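Long-range contacts in beta-fructofuranosidase (Arthrobacter, PDB 3WPU), which belongs to the levansucrase/invertase family of carbohydrate-active enzymes, whose members are built on a five-bladed beta-propeller: residues 7-12 with 282-287; 34-39 with 389-394. All coordinates share one frame; numbering follows the deposited sequence.

Contact 1 of 2, residues 7-12 with 282-287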
loop_
_atom_site.group_PDB
_atom_site.type_symbol
_atom_site.label_atom_id
_atom_site.label_comp_id
_atom_site.label_asym_id
_atom_site.label_seq_id
_atom_site.Cartn_x
_atom_site.Cartn_y
_atom_site.Cartn_z
ATOM N N GLY A 7 14.128 -18.564 21.602
ATOM C CA GLY A 7 13.657 -18.998 20.313
ATOM C C GLY A 7 14.822 -18.984 19.341
ATOM O O GLY A 7 15.922 -18.649 19.759
ATOM N N PRO A 8 14.562 -19.317 18.068
ATOM C CA PRO A 8 15.657 -19.317 17.097
ATOM C C PRO A 8 16.242 -17.925 16.930
ATOM O O PRO A 8 15.549 -16.934 17.093
ATOM C CB PRO A 8 14.967 -19.759 15.798
ATOM C CG PRO A 8 13.540 -19.296 15.961
ATOM C CD PRO A 8 13.252 -19.511 17.416
ATOM N N GLU A 9 17.508 -17.858 16.537
ATOM C CA GLU A 9 18.093 -16.605 16.158
ATOM C C GLU A 9 17.674 -16.272 14.718
ATOM O O GLU A 9 17.371 -17.148 13.940
ATOM C CB GLU A 9 19.611 -16.698 16.302
ATOM C CG GLU A 9 20.001 -16.859 17.768
ATOM C CD GLU A 9 21.462 -16.691 18.008
ATOM O OE1 GLU A 9 22.067 -15.861 17.296
ATOM O OE2 GLU A 9 21.994 -17.362 18.919
ATOM N N PRO A 10 17.586 -14.976 14.394
ATOM C CA PRO A 10 17.152 -14.554 13.080
ATOM C C PRO A 10 18.274 -14.788 12.086
ATOM O O PRO A 10 19.429 -14.918 12.483
ATOM C CB PRO A 10 16.874 -13.060 13.255
ATOM C CG PRO A 10 17.700 -12.654 14.406
ATOM C CD PRO A 10 17.736 -13.839 15.313
ATOM N N THR A 11 17.900 -14.841 10.817
ATOM C CA THR A 11 18.832 -15.088 9.733
ATOM C C THR A 11 19.770 -13.910 9.647
ATOM O O THR A 11 19.380 -12.775 9.889
ATOM C CB THR A 11 18.053 -15.258 8.402
ATOM O OG1 THR A 11 17.108 -16.325 8.543
ATOM C CG2 THR A 11 18.968 -15.581 7.262
ATOM N N ILE A 12 21.026 -14.174 9.294
ATOM C CA ILE A 12 21.965 -13.096 9.034
ATOM C C ILE A 12 21.745 -12.623 7.605
ATOM O O ILE A 12 21.855 -13.419 6.664
ATOM C CB ILE A 12 23.425 -13.551 9.246
ATOM C CG1 ILE A 12 23.636 -13.931 10.720
ATOM C CG2 ILE A 12 24.366 -12.431 8.857
ATOM C CD1 ILE A 12 25.042 -14.403 11.051
ATOM N N GLY A 282 15.961 -20.639 6.866
ATOM C CA GLY A 282 16.847 -19.557 7.281
ATOM C C GLY A 282 17.552 -19.694 8.628
ATOM O O GLY A 282 18.091 -18.716 9.134
ATOM N N TYR A 283 17.575 -20.894 9.199
ATOM C CA TYR A 283 18.169 -21.077 10.527
ATOM C C TYR A 283 19.668 -21.015 10.440
ATOM O O TYR A 283 20.267 -21.447 9.458
ATOM C CB TYR A 283 17.728 -22.402 11.171
ATOM C CG TYR A 283 16.249 -22.369 11.425
ATOM C CD1 TYR A 283 15.741 -21.590 12.447
ATOM C CD2 TYR A 283 15.357 -23.011 10.568
ATOM C CE1 TYR A 283 14.367 -21.514 12.669
ATOM C CE2 TYR A 283 13.981 -22.937 10.775
ATOM C CZ TYR A 283 13.501 -22.175 11.803
ATOM O OH TYR A 283 12.140 -22.067 12.014
ATOM N N ARG A 284 20.266 -20.464 11.482
ATOM C CA ARG A 284 21.726 -20.558 11.637
ATOM C C ARG A 284 22.060 -22.002 11.927
ATOM O O ARG A 284 21.328 -22.690 12.653
ATOM C CB ARG A 284 22.202 -19.654 12.755
ATOM C CG ARG A 284 21.753 -18.222 12.587
ATOM C CD ARG A 284 22.372 -17.305 13.605
ATOM N NE ARG A 284 21.808 -15.959 13.490
ATOM C CZ ARG A 284 22.352 -14.852 13.994
ATOM N NH1 ARG A 284 23.545 -14.875 14.609
ATOM N NH2 ARG A 284 21.717 -13.684 13.852
ATOM N N GLN A 285 23.114 -22.514 11.302
ATOM C CA GLN A 285 23.403 -23.937 11.430
ATOM C C GLN A 285 23.616 -24.305 12.901
ATOM O O GLN A 285 24.310 -23.603 13.634
ATOM C CB GLN A 285 24.639 -24.345 10.616
ATOM C CG GLN A 285 24.658 -25.869 10.437
ATOM C CD GLN A 285 25.915 -26.412 9.783
ATOM O OE1 GLN A 285 26.058 -27.631 9.568
ATOM N NE2 GLN A 285 26.824 -25.529 9.472
ATOM N N GLY A 286 22.972 -25.383 13.328
ATOM C CA GLY A 286 23.127 -25.871 14.692
ATOM C C GLY A 286 22.079 -25.340 15.655
ATOM O O GLY A 286 21.972 -25.821 16.776
ATOM N N ASP A 287 21.348 -24.310 15.254
ATOM C CA ASP A 287 20.412 -23.676 16.184
ATOM C C ASP A 287 19.491 -24.770 16.717
ATOM O O ASP A 287 18.851 -25.441 15.933
ATOM C CB ASP A 287 19.611 -22.590 15.451
ATOM C CG ASP A 287 18.826 -21.698 16.378
ATOM O OD1 ASP A 287 18.803 -20.485 16.135
ATOM O OD2 ASP A 287 18.283 -22.171 17.400
HETATM O O HOH W 1 18.498 -19.670 13.557
#
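R284 on P10 O and D287 on E9 N carry a mostly polar loop-to-loop contact at the periphery of the fold, its centre about 30 Å from that of the chain. Segment 7-12 belongs to the N-terminal arm ahead of strand 26-27; 282-287 follows helix 278-281, whose end is marked by the positive phi of G282. The R284 chain, extended from CG to NE, lays its guanidinium side-on against the P10 carbonyl, with NE 2.8 Å and NH2 2.9 Å from P10 O. The oxygen lies in the guanidinium plane, and the two bonds to one atom fix the rotation of the group. Both faces have neighbours: I12 CG1 sits over the centre of one, 3.6 Å from R284 CZ. Over the opposite face E9 OE1 lies 3.2 Å from R284 NH1, a salt bridge of charges only, because OE1 is well out of the guanidinium plane; the carboxylate is turned 56° to it. D287 CG is anti to the backbone N (chi1 -168°), which swings the carboxylate toward the arm. Its OD1 takes E9 N on the syn lone pair at 3.0 Å in a nearly straight bond (166°), while OD2 accepts from Y289 N. A water accepts from R284 N and donates to E9 O and D287 OD1, linking the two backbones and the carboxylate. Nearer the helix, T11 OG1 donates to G282 O at 2.7 Å and also pairs with T29. P8 CB meets the edge of the Y283 ring, 3.6 Å from CE1, while Y283 OH reaches E291. The pattern is that of an extended, polyproline II-like arm (residues 8-11) held by a type II beta turn, R284 to D287, whose two end residues both supply side-chain bonds.

Contact 2 of 2, residues 34-39 with 389-394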
loop_
_atom_site.group_PDB
_atom_site.type_symbol
_atom_site.label_atom_id
_atom_site.label_comp_id
_atom_site.label_asym_id
_atom_site.label_seq_id
_atom_site.Cartn_x
_atom_site.Cartn_y
_atom_site.Cartn_z
ATOM N N ARG A 34 9.868 -16.044 13.042
ATOM C CA ARG A 34 9.681 -16.546 14.415
ATOM C C ARG A 34 10.103 -15.537 15.472
ATOM O O ARG A 34 9.710 -15.635 16.627
ATOM C CB ARG A 34 10.328 -17.927 14.621
ATOM C CG ARG A 34 9.575 -19.018 13.880
ATOM C CD ARG A 34 10.237 -20.387 13.949
ATOM N NE ARG A 34 10.327 -20.918 15.311
ATOM C CZ ARG A 34 11.081 -21.960 15.677
ATOM N NH1 ARG A 34 11.861 -22.590 14.801
ATOM N NH2 ARG A 34 11.086 -22.350 16.953
ATOM N N GLN A 35 10.855 -14.513 15.077
ATOM C CA GLN A 35 11.150 -13.415 15.994
ATOM C C GLN A 35 9.871 -12.713 16.480
ATOM O O GLN A 35 9.832 -12.196 17.579
ATOM C CB GLN A 35 12.061 -12.388 15.340
ATOM C CG GLN A 35 13.382 -12.921 14.799
ATOM C CD GLN A 35 14.102 -13.844 15.761
ATOM O OE1 GLN A 35 14.537 -13.432 16.837
ATOM N NE2 GLN A 35 14.241 -15.082 15.364
ATOM N N LEU A 36 8.842 -12.702 15.651
ATOM C CA LEU A 36 7.539 -12.119 16.017
ATOM C C LEU A 36 6.993 -12.769 17.281
ATOM O O LEU A 36 6.390 -12.090 18.125
ATOM C CB LEU A 36 6.529 -12.263 14.855
ATOM C CG LEU A 36 6.888 -11.587 13.514
ATOM C CD1 LEU A 36 6.059 -12.105 12.374
ATOM C CD2 LEU A 36 6.752 -10.073 13.639
ATOM N N GLN A 37 7.182 -14.075 17.417
ATOM C CA GLN A 37 6.728 -14.762 18.651
ATOM C C GLN A 37 7.651 -14.442 19.834
ATOM O O GLN A 37 7.219 -14.320 20.980
ATOM C CB GLN A 37 6.650 -16.276 18.437
ATOM C CG GLN A 37 5.675 -16.648 17.358
ATOM C CD GLN A 37 5.782 -18.093 16.949
ATOM O OE1 GLN A 37 5.860 -18.990 17.810
ATOM N NE2 GLN A 37 5.800 -18.338 15.639
ATOM N N ARG A 38 8.952 -14.307 19.575
ATOM C CA ARG A 38 9.889 -13.976 20.642
ATOM C C ARG A 38 9.612 -12.604 21.241
ATOM O O ARG A 38 9.887 -12.377 22.404
ATOM C CB ARG A 38 11.337 -14.020 20.119
ATOM C CG ARG A 38 11.781 -15.391 19.643
ATOM C CD ARG A 38 13.257 -15.420 19.239
ATOM N NE ARG A 38 14.141 -15.286 20.397
ATOM C CZ ARG A 38 15.409 -14.883 20.344
ATOM N NH1 ARG A 38 15.970 -14.549 19.191
ATOM N NH2 ARG A 38 16.137 -14.790 21.463
ATOM N N MET A 39 9.098 -11.684 20.421
ATOM C CA MET A 39 8.856 -10.320 20.831
ATOM C C MET A 39 7.553 -10.203 21.611
ATOM O O MET A 39 7.327 -9.191 22.243
ATOM C CB MET A 39 8.777 -9.417 19.608
ATOM C CG MET A 39 10.073 -9.278 18.806
ATOM S SD MET A 39 9.744 -8.709 17.114
ATOM C CE MET A 39 8.300 -7.712 17.555
ATOM N N SER A 389 12.521 -9.440 12.599
ATOM C CA SER A 389 11.176 -9.950 12.590
ATOM C C SER A 389 10.419 -9.547 11.328
ATOM O O SER A 389 9.608 -10.306 10.825
ATOM C CB SER A 389 10.412 -9.425 13.806
ATOM O OG SER A 389 10.168 -8.020 13.735
ATOM N N GLY A 390 10.703 -8.333 10.843
ATOM C CA GLY A 390 9.965 -7.722 9.762
ATOM C C GLY A 390 8.854 -6.804 10.228
ATOM O O GLY A 390 8.339 -6.000 9.445
ATOM N N LEU A 391 8.427 -6.910 11.483
ATOM C CA LEU A 391 7.297 -6.099 11.902
ATOM C C LEU A 391 7.681 -4.638 12.085
ATOM O O LEU A 391 8.590 -4.344 12.852
ATOM C CB LEU A 391 6.723 -6.607 13.206
ATOM C CG LEU A 391 5.468 -5.924 13.758
ATOM C CD1 LEU A 391 4.344 -5.964 12.749
ATOM C CD2 LEU A 391 5.101 -6.587 15.060
ATOM N N ALA A 392 6.932 -3.750 11.434
ATOM C CA ALA A 392 7.060 -2.306 11.613
ATOM C C ALA A 392 5.829 -1.690 12.306
ATOM O O ALA A 392 5.972 -0.845 13.194
ATOM C CB ALA A 392 7.309 -1.627 10.298
ATOM N N LEU A 393 4.631 -2.095 11.918
ATOM C CA LEU A 393 3.442 -1.466 12.489
ATOM C C LEU A 393 2.272 -2.447 12.529
ATOM O O LEU A 393 1.501 -2.550 11.566
ATOM C CB LEU A 393 3.056 -0.204 11.705
ATOM C CG LEU A 393 1.988 0.705 12.330
ATOM C CD1 LEU A 393 2.592 1.463 13.482
ATOM C CD2 LEU A 393 1.426 1.689 11.314
ATOM N N GLY A 394 2.151 -3.151 13.642
ATOM C CA GLY A 394 1.118 -4.146 13.846
ATOM C C GLY A 394 -0.105 -3.600 14.549
ATOM O O GLY A 394 -0.014 -2.717 15.414
#
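M39 SD rests on the buried S389, 3.4 Å from its CB and 3.5 Å from its OG; a thioether, a leucine methyl and the CB of a glutamine meet the serine CB in a contact otherwise made of carbon. Around the same serine, Q35 CB lies 3.7 Å from S389 CB, and L36 CD2 approaches S389 CB to 3.7 Å. The serine hydroxyl meets its polar needs within its own part of the chain. With chi1 at 68°, OG stands between the backbone N and the carbonyl carbon and accepts from L391 N at 3.1 Å, an ST turn; its single proton can serve N386 O, the stronger partner, or be shared with L385 O, linking the first two residues of helix 385-388 to the start of strand 391-394. G390, with positive phi, makes the transition. Beyond it, A392 and L393 both face V370 in a classic beta bulge, where the chain turns a corner. L36 CD2 presses on L391 CB at 3.5 Å, tighter than usual for two carbons, and L391 CD2 lies 4.2 Å from M39 CE; both leucines also lie against Y371 of strand 369-375. On helix 30-38 the Q35 chain bends at chi2, taking its amide away from S389: OE1 accepts from R38 NH1 at 3.0 Å, in the carbonyl plane, and NE2 bonds A31 O.

How the contacts relate
From the N terminus the chain runs through 7-12, strand 26-27 and helix 30-38, which carries most of 34-39. Contact 1 closes a loop of 269 intervening residues when 282-287 returns to the arm; contact 2 closes one of 349 at 389-394. The segments alternate along the chain, so the two loops cross rather than nest. Their centres are about 15 Å apart, and helix 30-38 joins them: Y283 OH is 2.8 Å from R34 NH1, and P8 O is 2.9 Å from Q35 NE2, both probable hydrogen bonds. Together they tie arm and helix to the loop after 278-281 and to the sheet containing strands 369-375 and 391-394.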